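PDB 1VE3: methyltransferase domain-containing protein from Pyrococcus horikoshii, which binds S-adenosylmethionine and probably acts as a SAM-dependent methyltransferase, although its methyl acceptor is not established. Local coordinates for residues T27-L32 / E57-E62; G198-A203 / F207-E212; E212-V215 / S219-T222. All blocks are in the same frame, centred on the assembly; numbering follows the deposited sequence.

In the fold
The chain has the seven-stranded mixed sheet of a class I (Rossmann-like) methyltransferase, and the three contacts lie on or beside it. Contact 1 is a surface contact: one tyrosine-carboxylate bond joins helix 19-34 to the turn after helix 51-58. Contacts 2 and 3 are partly buried and share strand 207-215 and Glu-212. Contact 2 sets helix 196-203 beside the strand through charged groups and a backbone bond between buried residues, whereas contact 3 is the strand's backbone-bonded hairpin with 219-226. Contacts 1 and 3 meet over the sheet, where Leu-31 packs on Leu-221 and Val-215, so helix 19-34 shows a polar side to contact 1 and an apolar one to the hairpin.

Contact 1 of 3, residues T27-L32 / E57-E62; sequences TLEPLL and EDYGFE
Tyr-59 and Glu-29 make this contact by themselves: the phenol OH donates a hydrogen bond to OE2 of the carboxylate, with OH and OE2 2.6 Å apart. OE2 sits at the edge of the ring, in its plane, beyond the hydroxyl. The carboxylate is turned 64° from the ring, and the phenol reaches OE2 from above the carboxylate plane, 46° out of it. Beside the bond there is a little carbon contact, CG of Glu-29 lying 4.0 Å from CE2 of Tyr-59.

Reach explains how so few atoms suffice. The CA atoms of Glu-29 and Tyr-59 are 10.3 Å apart; with CG of Glu-29 anti to the backbone N (chi1 -173°) and the chain extended beyond it, the acid spans its share of the gap and crosses the tyrosine at about a right angle. Tyr-59 is set by the end of helix 51-58. Gly-60, at positive phi, is the C-prime residue of a Schellman motif in which Phe-61 N returns to Leu-56 O and Gly-60 N to Glu-57 O. Glu-29 also rests on Leu-55 of that helix. Arg-188 of the second subunit makes a cation-pi contact with the Tyr-59 ring.

An alanine at Glu-29 has no carboxylate, and the phenol OH would probably be left without its mate here, freer to swing away from helix 19-34. Since the tyrosine donates a hydrogen bond to the acid and offers its ring to an arginine of the partner subunit, the contact ties the outer side of helix 19-34 to the dimer interface, and the short bond is consistent with a carboxylate that is charged.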
loop_
_atom_site.group_PDB
_atom_site.type_symbol
_atom_site.label_atom_id
_atom_site.label_comp_id
_atom_site.label_asym_id
_atom_site.label_seq_id
_atom_site.Cartn_x
_atom_site.Cartn_y
_atom_site.Cartn_z
ATOM N N THR A 27 -4.341 6.882 -0.261
ATOM C CA THR A 27 -3.974 8.263 -0.526
ATOM C C THR A 27 -5.161 8.984 -1.168
ATOM O O THR A 27 -5.488 10.110 -0.800
ATOM C CB THR A 27 -2.741 8.354 -1.458
ATOM O OG1 THR A 27 -1.570 7.937 -0.743
ATOM C CG2 THR A 27 -2.539 9.781 -1.951
ATOM N N LEU A 28 -5.818 8.317 -2.109
ATOM C CA LEU A 28 -6.960 8.904 -2.806
ATOM C C LEU A 28 -8.292 8.786 -2.069
ATOM O O LEU A 28 -9.142 9.662 -2.191
ATOM C CB LEU A 28 -7.099 8.286 -4.204
ATOM C CG LEU A 28 -5.943 8.585 -5.159
ATOM C CD1 LEU A 28 -6.197 7.943 -6.514
ATOM C CD2 LEU A 28 -5.798 10.094 -5.307
ATOM N N GLU A 29 -8.464 7.707 -1.311
ATOM C CA GLU A 29 -9.699 7.458 -0.568
ATOM C C GLU A 29 -10.347 8.690 0.078
ATOM O O GLU A 29 -11.507 8.999 -0.193
ATOM C CB GLU A 29 -9.456 6.401 0.511
ATOM C CG GLU A 29 -10.719 5.966 1.225
ATOM C CD GLU A 29 -10.437 5.034 2.383
ATOM O OE1 GLU A 29 -9.650 4.078 2.201
ATOM O OE2 GLU A 29 -11.009 5.255 3.475
ATOM N N PRO A 30 -9.609 9.406 0.940
ATOM C CA PRO A 30 -10.162 10.594 1.598
ATOM C C PRO A 30 -10.563 11.706 0.625
ATOM O O PRO A 30 -11.538 12.424 0.849
ATOM C CB PRO A 30 -9.038 11.016 2.537
ATOM C CG PRO A 30 -7.812 10.602 1.786
ATOM C CD PRO A 30 -8.192 9.225 1.299
ATOM N N LEU A 31 -9.810 11.844 -0.458
ATOM C CA LEU A 31 -10.101 12.866 -1.451
ATOM C C LEU A 31 -11.349 12.506 -2.255
ATOM O O LEU A 31 -12.137 13.379 -2.618
ATOM C CB LEU A 31 -8.901 13.031 -2.385
ATOM C CG LEU A 31 -7.566 13.301 -1.684
ATOM C CD1 LEU A 31 -6.482 13.511 -2.720
ATOM C CD2 LEU A 31 -7.690 14.532 -0.791
ATOM N N LEU A 32 -11.530 11.217 -2.524
ATOM C CA LEU A 32 -12.681 10.753 -3.286
ATOM C C LEU A 32 -13.977 10.917 -2.504
ATOM O O LEU A 32 -15.037 11.160 -3.081
ATOM C CB LEU A 32 -12.498 9.287 -3.689
ATOM C CG LEU A 32 -11.416 9.003 -4.739
ATOM C CD1 LEU A 32 -11.358 7.510 -5.034
ATOM C CD2 LEU A 32 -11.716 9.780 -6.011
ATOM N N GLU A 57 -17.623 0.424 -3.724
ATOM C CA GLU A 57 -18.717 -0.492 -3.432
ATOM C C GLU A 57 -18.942 -0.624 -1.926
ATOM O O GLU A 57 -20.078 -0.758 -1.476
ATOM C CB GLU A 57 -18.430 -1.874 -4.014
ATOM C CG GLU A 57 -19.480 -2.910 -3.644
ATOM C CD GLU A 57 -19.018 -4.325 -3.904
ATOM O OE1 GLU A 57 -17.972 -4.718 -3.345
ATOM O OE2 GLU A 57 -19.699 -5.049 -4.662
ATOM N N ASP A 58 -17.864 -0.585 -1.148
ATOM C CA ASP A 58 -17.981 -0.707 0.304
ATOM C C ASP A 58 -18.503 0.577 0.934
ATOM O O ASP A 58 -18.981 0.574 2.068
ATOM C CB ASP A 58 -16.631 -1.066 0.930
ATOM C CG ASP A 58 -16.042 -2.337 0.356
ATOM O OD1 ASP A 58 -16.822 -3.218 -0.070
ATOM O OD2 ASP A 58 -14.798 -2.459 0.342
ATOM N N TYR A 59 -18.399 1.679 0.198
ATOM C CA TYR A 59 -18.874 2.965 0.686
ATOM C C TYR A 59 -20.331 3.180 0.294
ATOM O O TYR A 59 -20.889 4.262 0.489
ATOM C CB TYR A 59 -18.003 4.091 0.132
ATOM C CG TYR A 59 -16.828 4.439 1.014
ATOM C CD1 TYR A 59 -17.013 5.132 2.210
ATOM C CD2 TYR A 59 -15.533 4.084 0.654
ATOM C CE1 TYR A 59 -15.937 5.467 3.022
ATOM C CE2 TYR A 59 -14.448 4.412 1.457
ATOM C CZ TYR A 59 -14.655 5.106 2.640
ATOM O OH TYR A 59 -13.578 5.454 3.430
ATOM N N GLY A 60 -20.938 2.140 -0.266
ATOM C CA GLY A 60 -22.330 2.225 -0.660
ATOM C C GLY A 60 -22.590 2.804 -2.038
ATOM O O GLY A 60 -23.506 3.605 -2.207
ATOM N N PHE A 61 -21.787 2.408 -3.021
ATOM C CA PHE A 61 -21.958 2.879 -4.391
ATOM C C PHE A 61 -22.262 1.702 -5.307
ATOM O O PHE A 61 -21.822 0.581 -5.056
ATOM C CB PHE A 61 -20.687 3.571 -4.886
ATOM C CG PHE A 61 -20.507 4.964 -4.368
ATOM C CD1 PHE A 61 -21.132 6.037 -4.992
ATOM C CD2 PHE A 61 -19.708 5.208 -3.257
ATOM C CE1 PHE A 61 -20.964 7.332 -4.521
ATOM C CE2 PHE A 61 -19.532 6.497 -2.777
ATOM C CZ PHE A 61 -20.163 7.565 -3.409
ATOM N N GLU A 62 -23.027 1.962 -6.362
ATOM C CA GLU A 62 -23.364 0.937 -7.344
ATOM C C GLU A 62 -22.245 1.071 -8.375
ATOM O O GLU A 62 -22.199 2.053 -9.125
ATOM C CB GLU A 62 -24.726 1.241 -7.972
ATOM C CG GLU A 62 -25.197 0.201 -8.970
ATOM C CD GLU A 62 -26.546 0.540 -9.569
ATOM O OE1 GLU A 62 -27.013 -0.216 -10.448
ATOM O OE2 GLU A 62 -27.138 1.562 -9.162
#

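Contact 2 of 3, residues G198-A203 / F207-E212; sequences GVELLA and FTKEAE
Glu-200 and Lys-209 are brought together by bent chains: the glutamate bends at chi2 (142°), while the lysine turns back at chi3 (57°) toward the helix. Their salt bridge is long, with Glu-200 OE2 and Lys-209 NZ 3.4 Å apart. The lysine is held more closely within its own strand, NZ lying 2.7 Å from Glu-212 OE1. Glu-212 reaches in from the direction opposite to Glu-200, and OE2 of Glu-200 and OE2 of Glu-212 come within 2.7 Å. Lys-209 and Lys-196, which bridges to OE1 of both acids, would probably offset the negative charge gathered here.

At the other end the link is backbone. Phe-207 N donates to Ala-203 O over 2.8 Å, tying the last turn of the helix to the first residue of the strand, and CB of Ala-203 sits 4.5 Å from CD1 of the phenylalanine ring.

The helix segment runs at 121° to the strand, on the side of the sheet where Tyr-224 of strand 219-226 touches Glu-200, Ala-203 and Lys-209. Phe-207 stacks on Phe-138 of strand 136-143 and packs against helix 118-131, which also meets Ala-203 through Phe-125.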
loop_
_atom_site.group_PDB
_atom_site.type_symbol
_atom_site.label_atom_id
_atom_site.label_comp_id
_atom_site.label_asym_id
_atom_site.label_seq_id
_atom_site.Cartn_x
_atom_site.Cartn_y
_atom_site.Cartn_z
ATOM N N GLY A 198 -1.965 20.370 -20.775
ATOM C CA GLY A 198 -2.507 19.671 -21.926
ATOM C C GLY A 198 -3.788 18.932 -21.582
ATOM O O GLY A 198 -4.753 18.933 -22.351
ATOM N N VAL A 199 -3.798 18.295 -20.416
ATOM C CA VAL A 199 -4.962 17.552 -19.965
ATOM C C VAL A 199 -6.158 18.485 -19.814
ATOM O O VAL A 199 -7.234 18.229 -20.351
ATOM C CB VAL A 199 -4.691 16.858 -18.607
ATOM C CG1 VAL A 199 -5.969 16.193 -18.091
ATOM C CG2 VAL A 199 -3.570 15.820 -18.774
ATOM N N GLU A 200 -5.952 19.580 -19.090
ATOM C CA GLU A 200 -7.010 20.551 -18.842
ATOM C C GLU A 200 -7.549 21.205 -20.106
ATOM O O GLU A 200 -8.743 21.479 -20.193
ATOM C CB GLU A 200 -6.520 21.626 -17.879
ATOM C CG GLU A 200 -7.161 21.514 -16.496
ATOM C CD GLU A 200 -6.196 21.832 -15.365
ATOM O OE1 GLU A 200 -5.585 22.927 -15.394
ATOM O OE2 GLU A 200 -6.074 20.977 -14.454
ATOM N N LEU A 201 -6.786 21.650 -21.026
ATOM C CA LEU A 201 -7.196 22.080 -22.392
ATOM C C LEU A 201 -8.255 21.177 -23.101
ATOM O O LEU A 201 -9.229 21.649 -23.672
ATOM C CB LEU A 201 -5.939 22.182 -23.257
ATOM C CG LEU A 201 -6.219 22.811 -24.625
ATOM C CD1 LEU A 201 -6.939 24.155 -24.513
ATOM C CD2 LEU A 201 -4.945 23.074 -25.430
ATOM N N LEU A 202 -8.000 19.858 -23.028
ATOM C CA LEU A 202 -8.907 18.961 -23.718
ATOM C C LEU A 202 -10.111 18.897 -22.815
ATOM O O LEU A 202 -11.232 18.771 -23.312
ATOM C CB LEU A 202 -8.262 17.624 -23.922
ATOM C CG LEU A 202 -7.182 17.535 -25.011
ATOM C CD1 LEU A 202 -6.693 16.093 -25.145
ATOM C CD2 LEU A 202 -7.757 18.006 -26.341
ATOM N N ALA A 203 -9.905 18.948 -21.504
ATOM C CA ALA A 203 -11.019 18.872 -20.570
ATOM C C ALA A 203 -11.969 20.059 -20.767
ATOM O O ALA A 203 -13.189 19.897 -20.703
ATOM C CB ALA A 203 -10.502 18.845 -19.126
ATOM N N PHE A 207 -15.897 19.834 -20.133
ATOM C CA PHE A 207 -16.278 20.050 -18.739
ATOM C C PHE A 207 -15.860 21.384 -18.147
ATOM O O PHE A 207 -15.024 22.094 -18.706
ATOM C CB PHE A 207 -15.664 18.982 -17.826
ATOM C CG PHE A 207 -15.679 17.590 -18.380
ATOM C CD1 PHE A 207 -14.617 17.123 -19.149
ATOM C CD2 PHE A 207 -16.724 16.721 -18.081
ATOM C CE1 PHE A 207 -14.592 15.804 -19.606
ATOM C CE2 PHE A 207 -16.712 15.411 -18.532
ATOM C CZ PHE A 207 -15.651 14.947 -19.295
ATOM N N THR A 208 -16.454 21.710 -17.004
ATOM C CA THR A 208 -16.108 22.893 -16.241
ATOM C C THR A 208 -15.562 22.254 -14.963
ATOM O O THR A 208 -16.070 21.219 -14.523
ATOM C CB THR A 208 -17.348 23.744 -15.917
ATOM O OG1 THR A 208 -18.319 22.963 -15.191
ATOM C CG2 THR A 208 -17.987 24.224 -17.203
ATOM N N LYS A 209 -14.515 22.817 -14.373
ATOM C CA LYS A 209 -13.997 22.179 -13.170
ATOM C C LYS A 209 -14.640 22.632 -11.871
ATOM O O LYS A 209 -14.780 23.829 -11.590
ATOM C CB LYS A 209 -12.471 22.323 -13.075
ATOM C CG LYS A 209 -11.953 23.712 -12.883
ATOM C CD LYS A 209 -10.530 23.674 -12.330
ATOM C CE LYS A 209 -9.586 22.878 -13.225
ATOM N NZ LYS A 209 -8.168 22.980 -12.769
ATOM N N GLU A 210 -15.047 21.632 -11.096
ATOM C CA GLU A 210 -15.676 21.825 -9.795
ATOM C C GLU A 210 -14.603 22.084 -8.735
ATOM O O GLU A 210 -14.693 23.042 -7.977
ATOM C CB GLU A 210 -16.487 20.577 -9.412
ATOM C CG GLU A 210 -17.299 20.712 -8.127
ATOM C CD GLU A 210 -18.107 19.461 -7.804
ATOM O OE1 GLU A 210 -18.761 18.924 -8.716
ATOM O OE2 GLU A 210 -18.100 19.016 -6.635
ATOM N N ALA A 211 -13.581 21.230 -8.697
ATOM C CA ALA A 211 -12.504 21.367 -7.721
ATOM C C ALA A 211 -11.206 20.735 -8.224
ATOM O O ALA A 211 -11.193 20.056 -9.249
ATOM C CB ALA A 211 -12.915 20.720 -6.409
ATOM N N GLU A 212 -10.121 20.957 -7.487
ATOM C CA GLU A 212 -8.826 20.404 -7.855
ATOM C C GLU A 212 -7.927 20.281 -6.632
ATOM O O GLU A 212 -7.762 21.237 -5.876
ATOM C CB GLU A 212 -8.162 21.289 -8.904
ATOM C CG GLU A 212 -6.964 20.651 -9.570
ATOM C CD GLU A 212 -6.680 21.256 -10.928
ATOM O OE1 GLU A 212 -6.218 22.417 -10.990
ATOM O OE2 GLU A 212 -6.933 20.566 -11.940
#

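Contact 3 of 3, residues E212-V215 / S219-T222; sequences EEKV and SYLT
Val-215 and Ser-219 close the tight end of this antiparallel hairpin. They are a hydrogen-bonded pair next to the three-residue connection, with Val-215 N only 2.6 Å from Ser-219 O and the donor 41° above the carbonyl plane. The return bond, Ser-219 N to Val-215 O, is bent to 136°, consistent with strain from the nearby turn. A water lies 2.8 Å from Ser-219 OG, which also bonds Thr-143 OG1. One pair along, Glu-213 and Leu-221 exchange two nearly straight bonds, each 2.8 Å between N and O.

On the same face Val-215 and Leu-221 form an apolar patch. CG2 of Val-215 lies 4.5 Å from CB of Leu-221, and both residues pack on Leu-31 of helix 19-34 and on Tyr-141 of strand 136-143. At the patch's margin Glu-213 folds back at chi2 (-83°), leading its carboxylate off to Tyr-35 and Lys-34.

The solvent side is Lys-214, on the other face. It runs out alongside the buried Tyr-220 ring, pointing the same way, its CE 3.4 Å from Tyr-220 OH; Lys-196 makes a cation-pi contact with the same ring. Farther from the turn, Thr-222 OG1 donates to Glu-212 OE2 over 2.9 Å, and OE2 accepts on its anti lone pair, the one away from OE1, which keeps its stronger partner, Lys-209.

Backbone bonds thus fix the register, an aliphatic patch with polar margins meets helix 19-34, and on the opposite face a threonine hydroxyl adds a neutral donor to an acid that the lysines probably keep largely charge-compensated.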
loop_
_atom_site.group_PDB
_atom_site.type_symbol
_atom_site.label_atom_id
_atom_site.label_comp_id
_atom_site.label_asym_id
_atom_site.label_seq_id
_atom_site.Cartn_x
_atom_site.Cartn_y
_atom_site.Cartn_z
ATOM N N GLU A 212 -10.121 20.957 -7.487
ATOM C CA GLU A 212 -8.826 20.404 -7.855
ATOM C C GLU A 212 -7.927 20.281 -6.632
ATOM O O GLU A 212 -7.762 21.237 -5.876
ATOM C CB GLU A 212 -8.162 21.289 -8.904
ATOM C CG GLU A 212 -6.964 20.651 -9.570
ATOM C CD GLU A 212 -6.680 21.256 -10.928
ATOM O OE1 GLU A 212 -6.218 22.417 -10.990
ATOM O OE2 GLU A 212 -6.933 20.566 -11.940
ATOM N N GLU A 213 -7.356 19.096 -6.438
ATOM C CA GLU A 213 -6.478 18.839 -5.304
ATOM C C GLU A 213 -5.090 18.455 -5.802
ATOM O O GLU A 213 -4.956 17.581 -6.663
ATOM C CB GLU A 213 -7.019 17.682 -4.462
ATOM C CG GLU A 213 -8.441 17.833 -3.934
ATOM C CD GLU A 213 -8.531 18.650 -2.649
ATOM O OE1 GLU A 213 -7.516 18.760 -1.927
ATOM O OE2 GLU A 213 -9.631 19.161 -2.354
ATOM N N LYS A 214 -4.058 19.095 -5.261
ATOM C CA LYS A 214 -2.696 18.764 -5.652
ATOM C C LYS A 214 -2.227 17.607 -4.774
ATOM O O LYS A 214 -2.321 17.670 -3.553
ATOM C CB LYS A 214 -1.773 19.967 -5.479
ATOM C CG LYS A 214 -0.402 19.769 -6.112
ATOM C CD LYS A 214 0.304 21.097 -6.345
ATOM C CE LYS A 214 1.533 20.917 -7.224
ATOM N NZ LYS A 214 2.190 22.216 -7.535
ATOM N N VAL A 215 -1.735 16.549 -5.407
ATOM C CA VAL A 215 -1.271 15.362 -4.694
ATOM C C VAL A 215 0.210 15.133 -4.961
ATOM O O VAL A 215 0.640 15.047 -6.110
ATOM C CB VAL A 215 -2.061 14.108 -5.139
ATOM C CG1 VAL A 215 -1.610 12.888 -4.340
ATOM C CG2 VAL A 215 -3.557 14.346 -4.961
ATOM N N SER A 219 1.113 15.542 -8.932
ATOM C CA SER A 219 -0.090 14.794 -9.279
ATOM C C SER A 219 -1.327 15.597 -8.917
ATOM O O SER A 219 -1.296 16.431 -8.003
ATOM C CB SER A 219 -0.097 13.440 -8.569
ATOM O OG SER A 219 0.916 12.611 -9.099
ATOM N N TYR A 220 -2.418 15.349 -9.636
ATOM C CA TYR A 220 -3.657 16.090 -9.408
ATOM C C TYR A 220 -4.929 15.276 -9.427
ATOM O O TYR A 220 -5.090 14.366 -10.241
ATOM C CB TYR A 220 -3.809 17.183 -10.464
ATOM C CG TYR A 220 -2.663 18.147 -10.493
ATOM C CD1 TYR A 220 -2.649 19.271 -9.668
ATOM C CD2 TYR A 220 -1.563 17.906 -11.305
ATOM C CE1 TYR A 220 -1.561 20.125 -9.654
ATOM C CE2 TYR A 220 -0.474 18.747 -11.297
ATOM C CZ TYR A 220 -0.475 19.854 -10.470
ATOM O OH TYR A 220 0.623 20.677 -10.461
ATOM N N LEU A 221 -5.838 15.611 -8.516
ATOM C CA LEU A 221 -7.143 14.980 -8.457
ATOM C C LEU A 221 -8.057 16.108 -8.900
ATOM O O LEU A 221 -8.116 17.144 -8.242
ATOM C CB LEU A 221 -7.515 14.565 -7.036
ATOM C CG LEU A 221 -8.928 13.993 -6.970
ATOM C CD1 LEU A 221 -8.923 12.571 -7.493
ATOM C CD2 LEU A 221 -9.436 14.037 -5.547
ATOM N N THR A 222 -8.750 15.921 -10.018
ATOM C CA THR A 222 -9.639 16.962 -10.525
ATOM C C THR A 222 -11.097 16.525 -10.579
ATOM O O THR A 222 -11.400 15.397 -10.958
ATOM C CB THR A 222 -9.223 17.406 -11.939
ATOM O OG1 THR A 222 -7.863 17.855 -11.918
ATOM C CG2 THR A 222 -10.114 18.545 -12.410
HETATM O O HOH W 1 3.049 12.902 -7.317
#